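Local coordinates for protein triphenylmethane reductase (Citrobacter sp., PDB 2JL1) that binds NADP and probably reduces triphenylmethane dyes, with NADPH as the likely hydride donor, at residues N89-A94 / Y126-T131; G159-N164 / D207-I212. One frame throughout, in Å; residues are numbered along the deposited sequence.

From the N terminus, the chain builds the first four strands of the Rossmann sheet before helix 80-96 enters interaction 1. Its 89-94 segment meets 126-131 on helix 117-130, closing a loop that carries strand 101-107, so two neighbouring helices of the nucleotide-binding fold are joined beside the second subunit. After strand 135-140 the chain reaches 160-163, which pairs in a small separate sheet. Interaction 2 then closes a second loop, through helix 175-186 and strand 194-198, by setting 159-164 against helix 206-217. The two loops follow in series, neither nested nor crossed. The centres of interaction 1 and interaction 2 are about 42 Å apart, on opposite sides of the chain's centre.

Interaction 1 of 2, residues N89-A94 / Y126-T131; sequences NVVKAA and YAIRTT
The carbonyl oxygen of Ile128 is gripped twice by Thr131: OG1 of Thr131 lies 2.6 Å from O of Ile128, in the carbonyl plane, and the backbone N of Thr131 bonds to the same oxygen at 3.1 Å. Thr131 thus returns both groups to a carbonyl three residues back, on helix 117-130, which packs beside helix 80-96 in the NADP-binding Rossmann fold; strand 101-107 lies between the two helices in sequence. The torsion of Thr131 (chi1 70°) turns OG1 back toward O of Ile128 and puts CG2 anti to the carbonyl carbon, facing Val91; the same hydroxyl is also hydrogen-bonded to N of Ile133, just past the segment. Thr130 repeats the back-bond one residue earlier, its OG1 lying 2.7 Å from O of Ala127; that hydroxyl also bonds to Thr81 OG1 of the second subunit.

Val91 carries the contact from the other helix, and both its methyls are used. With chi1 at 176°, CG1 is anti to the backbone N and CG2 anti to the carbonyl carbon. CG2 approaches CG1 of Ile128 at 3.7 Å, the two side chains crossing at about a right angle, and rests more loosely on CB of Ala127. Ile128 also touches Tyr135 and Phe137 on strand 135-140, while Val91 reaches Phe72 on strand 69-72, so the apolar patch continues down to the sheet. Ile84 of the second subunit also packs on Ala127. CG1 of Val91 sits 3.5 Å from O of Ala127 and only 3.3 Å from CG2 of Thr131, closer than methyl groups usually come.

Interaction 2 of 2, residues G159-N164 / D207-I212; sequences GAIVTN and DELAQI
Ile161 reaches across from strand 160-163 with the end of its side chain, and its CD1 methyl makes every close approach to helix 206-217. The reach follows from an extended conformation: CG1 stands anti to the carbonyl carbon (chi1 -64°) and CD1 is anti to CA (chi2 172°), which carries the methyl far from the strand backbone. It arrives at the step between two consecutive helical residues, 3.7 Å from CA of Ala210 and 3.8 Å from CG of Leu209. The CB of Ala210 lies 4.0 Å from CD1 of Ile161, and CA of Ile161 and CA of Ala210 are 6.6 Å apart, consistent with a small side chain at the point of approach.

Leu209 meets the isoleucine at about a right angle. Its CG is anti to the backbone N (chi1 -177°), presenting the branch point and CD2 to Ile161, while the side chain also touches Val281 of helix 277-285 and, in loops, Trp204 and Val148.

The strand pairs in parallel with 222-225, which follows this same helix; Ile161 thus joins the helix to a two-stranded sheet separate from the main Rossmann sheet. His223 on the partner strand bridges the two segments, its ND1 bonded to Asp207 OD1 and its NE2 to Thr163 OG1.

Carbon meets carbon throughout the direct contact. Such apolar packing has little directional preference, whereas the bonds through His223 to Asp207 and Thr163 are directional links between the same strand and helix.

Interaction 1 of 2, residues N89-A94 / Y126-T131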
# COMPACT_ATOMS: atom_id res chain seq x y z
N ASN A 89 8.65 -6.88 -3.55
CA ASN A 89 9.88 -7.34 -4.20
C ASN A 89 9.89 -7.01 -5.69
O ASN A 89 10.93 -6.61 -6.22
CB ASN A 89 10.06 -8.86 -4.08
CG ASN A 89 10.37 -9.33 -2.67
OD1 ASN A 89 10.87 -8.58 -1.82
ND2 ASN A 89 10.08 -10.62 -2.43
N VAL A 90 8.75 -7.20 -6.37
CA VAL A 90 8.66 -6.89 -7.80
C VAL A 90 8.94 -5.41 -8.07
O VAL A 90 9.77 -5.06 -8.92
CB VAL A 90 7.28 -7.29 -8.40
CG1 VAL A 90 7.13 -6.77 -9.81
CG2 VAL A 90 7.14 -8.82 -8.39
N VAL A 91 8.25 -4.55 -7.34
CA VAL A 91 8.37 -3.10 -7.50
C VAL A 91 9.80 -2.65 -7.23
O VAL A 91 10.35 -1.83 -7.99
CB VAL A 91 7.37 -2.36 -6.56
CG1 VAL A 91 7.53 -0.85 -6.64
CG2 VAL A 91 5.95 -2.75 -6.92
N LYS A 92 10.43 -3.19 -6.18
CA LYS A 92 11.83 -2.79 -5.88
C LYS A 92 12.78 -3.24 -6.99
O LYS A 92 13.66 -2.48 -7.39
CB LYS A 92 12.33 -3.32 -4.55
CG LYS A 92 13.62 -2.63 -4.09
CD LYS A 92 14.22 -3.30 -2.90
CE LYS A 92 15.53 -2.61 -2.51
NZ LYS A 92 16.60 -3.11 -3.40
N ALA A 93 12.60 -4.47 -7.46
CA ALA A 93 13.39 -5.00 -8.59
C ALA A 93 13.24 -4.12 -9.84
O ALA A 93 14.24 -3.75 -10.49
CB ALA A 93 13.03 -6.43 -8.88
N ALA A 94 12.00 -3.75 -10.14
CA ALA A 94 11.70 -2.85 -11.25
C ALA A 94 12.40 -1.50 -11.07
O ALA A 94 13.04 -1.00 -12.00
CB ALA A 94 10.17 -2.68 -11.43
N TYR A 126 0.36 2.02 -4.35
CA TYR A 126 1.19 2.94 -3.55
C TYR A 126 2.67 2.61 -3.59
O TYR A 126 3.49 3.53 -3.63
CB TYR A 126 0.68 3.05 -2.11
CG TYR A 126 -0.50 3.95 -2.00
CD1 TYR A 126 -0.38 5.33 -2.24
CD2 TYR A 126 -1.75 3.44 -1.68
CE1 TYR A 126 -1.47 6.17 -2.15
CE2 TYR A 126 -2.85 4.29 -1.57
CZ TYR A 126 -2.70 5.65 -1.82
OH TYR A 126 -3.77 6.49 -1.72
N ALA A 127 3.01 1.32 -3.58
CA ALA A 127 4.40 0.90 -3.77
C ALA A 127 4.98 1.40 -5.10
O ALA A 127 6.08 1.94 -5.15
CB ALA A 127 4.55 -0.63 -3.65
N ILE A 128 4.24 1.21 -6.19
CA ILE A 128 4.68 1.67 -7.51
C ILE A 128 4.84 3.20 -7.55
O ILE A 128 5.78 3.72 -8.18
CB ILE A 128 3.71 1.19 -8.63
CG1 ILE A 128 3.87 -0.32 -8.81
CG2 ILE A 128 3.96 1.98 -9.95
CD1 ILE A 128 2.67 -1.05 -9.56
N ARG A 129 3.94 3.91 -6.87
CA ARG A 129 4.06 5.37 -6.77
C ARG A 129 5.39 5.83 -6.14
O ARG A 129 5.97 6.81 -6.59
CB ARG A 129 2.85 6.01 -6.09
CG ARG A 129 1.55 5.89 -6.89
CD ARG A 129 0.37 6.48 -6.12
NE ARG A 129 -0.91 6.35 -6.83
CZ ARG A 129 -1.36 7.21 -7.74
NH1 ARG A 129 -0.64 8.27 -8.10
NH2 ARG A 129 -2.56 7.02 -8.29
N THR A 130 5.90 5.10 -5.13
CA THR A 130 7.20 5.43 -4.49
C THR A 130 8.40 5.36 -5.42
O THR A 130 9.47 5.92 -5.11
CB THR A 130 7.49 4.55 -3.24
OG1 THR A 130 7.95 3.24 -3.66
CG2 THR A 130 6.28 4.45 -2.37
N THR A 131 8.27 4.65 -6.53
CA THR A 131 9.38 4.51 -7.44
C THR A 131 9.59 5.71 -8.37
O THR A 131 10.65 5.84 -8.97
CB THR A 131 9.25 3.29 -8.33
OG1 THR A 131 8.19 3.51 -9.26
CG2 THR A 131 9.00 2.03 -7.50

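Interaction 2 of 2, residues G159-N164 / D207-I212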
# COMPACT_ATOMS: atom_id res chain seq x y z
N GLY A 159 -30.58 -27.82 -15.05
CA GLY A 159 -31.61 -26.80 -15.19
C GLY A 159 -31.55 -25.62 -14.21
O GLY A 159 -32.54 -24.91 -14.04
N ALA A 160 -30.39 -25.41 -13.58
CA ALA A 160 -30.22 -24.34 -12.59
C ALA A 160 -28.79 -23.82 -12.48
O ALA A 160 -27.84 -24.59 -12.47
CB ALA A 160 -30.67 -24.79 -11.22
N ILE A 161 -28.67 -22.50 -12.39
CA ILE A 161 -27.45 -21.85 -11.92
C ILE A 161 -27.72 -21.50 -10.46
O ILE A 161 -28.66 -20.77 -10.18
CB ILE A 161 -27.15 -20.55 -12.69
CG1 ILE A 161 -26.89 -20.84 -14.18
CG2 ILE A 161 -25.96 -19.82 -12.09
CD1 ILE A 161 -26.78 -19.55 -15.06
N VAL A 162 -26.91 -22.05 -9.55
CA VAL A 162 -27.09 -21.86 -8.10
C VAL A 162 -26.02 -20.90 -7.57
O VAL A 162 -24.80 -21.15 -7.72
CB VAL A 162 -27.05 -23.24 -7.34
CG1 VAL A 162 -27.27 -23.07 -5.84
CG2 VAL A 162 -28.11 -24.18 -7.88
N THR A 163 -26.45 -19.76 -7.03
CA THR A 163 -25.52 -18.77 -6.47
C THR A 163 -26.12 -18.14 -5.24
O THR A 163 -27.32 -18.16 -5.06
CB THR A 163 -25.30 -17.55 -7.42
OG1 THR A 163 -26.40 -16.65 -7.29
CG2 THR A 163 -25.17 -17.98 -8.85
N ASN A 164 -25.28 -17.52 -4.41
CA ASN A 164 -25.80 -16.63 -3.37
C ASN A 164 -25.61 -15.15 -3.71
O ASN A 164 -25.47 -14.33 -2.81
CB ASN A 164 -25.17 -16.96 -2.00
CG ASN A 164 -23.66 -17.00 -2.04
OD1 ASN A 164 -23.07 -17.65 -2.90
ND2 ASN A 164 -23.01 -16.30 -1.11
N ASP A 207 -29.84 -13.88 -13.00
CA ASP A 207 -31.10 -14.08 -13.72
C ASP A 207 -30.92 -13.97 -15.23
O ASP A 207 -31.40 -14.84 -15.96
CB ASP A 207 -32.17 -13.08 -13.25
CG ASP A 207 -32.88 -13.54 -12.00
OD1 ASP A 207 -32.52 -14.60 -11.43
OD2 ASP A 207 -33.84 -12.86 -11.59
N GLU A 208 -30.25 -12.92 -15.68
CA GLU A 208 -29.94 -12.67 -17.08
C GLU A 208 -29.05 -13.76 -17.68
O GLU A 208 -29.27 -14.20 -18.80
CB GLU A 208 -29.23 -11.32 -17.27
CG GLU A 208 -29.08 -10.98 -18.75
CD GLU A 208 -28.48 -9.61 -19.02
OE1 GLU A 208 -28.24 -8.84 -18.07
OE2 GLU A 208 -28.30 -9.32 -20.22
N LEU A 209 -28.02 -14.17 -16.92
CA LEU A 209 -27.18 -15.27 -17.36
C LEU A 209 -27.97 -16.55 -17.58
O LEU A 209 -27.71 -17.29 -18.54
CB LEU A 209 -26.04 -15.53 -16.35
CG LEU A 209 -25.03 -16.64 -16.74
CD1 LEU A 209 -24.43 -16.36 -18.13
CD2 LEU A 209 -23.93 -16.74 -15.69
N ALA A 210 -28.90 -16.86 -16.68
CA ALA A 210 -29.71 -18.09 -16.82
C ALA A 210 -30.61 -18.00 -18.07
O ALA A 210 -30.84 -19.02 -18.77
CB ALA A 210 -30.54 -18.35 -15.56
N GLN A 211 -31.09 -16.80 -18.36
CA GLN A 211 -31.98 -16.57 -19.51
C GLN A 211 -31.19 -16.70 -20.78
O GLN A 211 -31.63 -17.35 -21.71
CB GLN A 211 -32.71 -15.20 -19.43
CG GLN A 211 -33.46 -14.78 -20.74
CD GLN A 211 -34.71 -15.61 -21.04
OE1 GLN A 211 -35.37 -16.13 -20.14
NE2 GLN A 211 -35.04 -15.73 -22.34
N ILE A 212 -29.99 -16.12 -20.80
CA ILE A 212 -29.08 -16.29 -21.93
C ILE A 212 -28.67 -17.75 -22.14
O ILE A 212 -28.67 -18.23 -23.27
CB ILE A 212 -27.83 -15.37 -21.80
CG1 ILE A 212 -28.21 -13.89 -22.01
CG2 ILE A 212 -26.77 -15.76 -22.79
CD1 ILE A 212 -27.15 -12.92 -21.48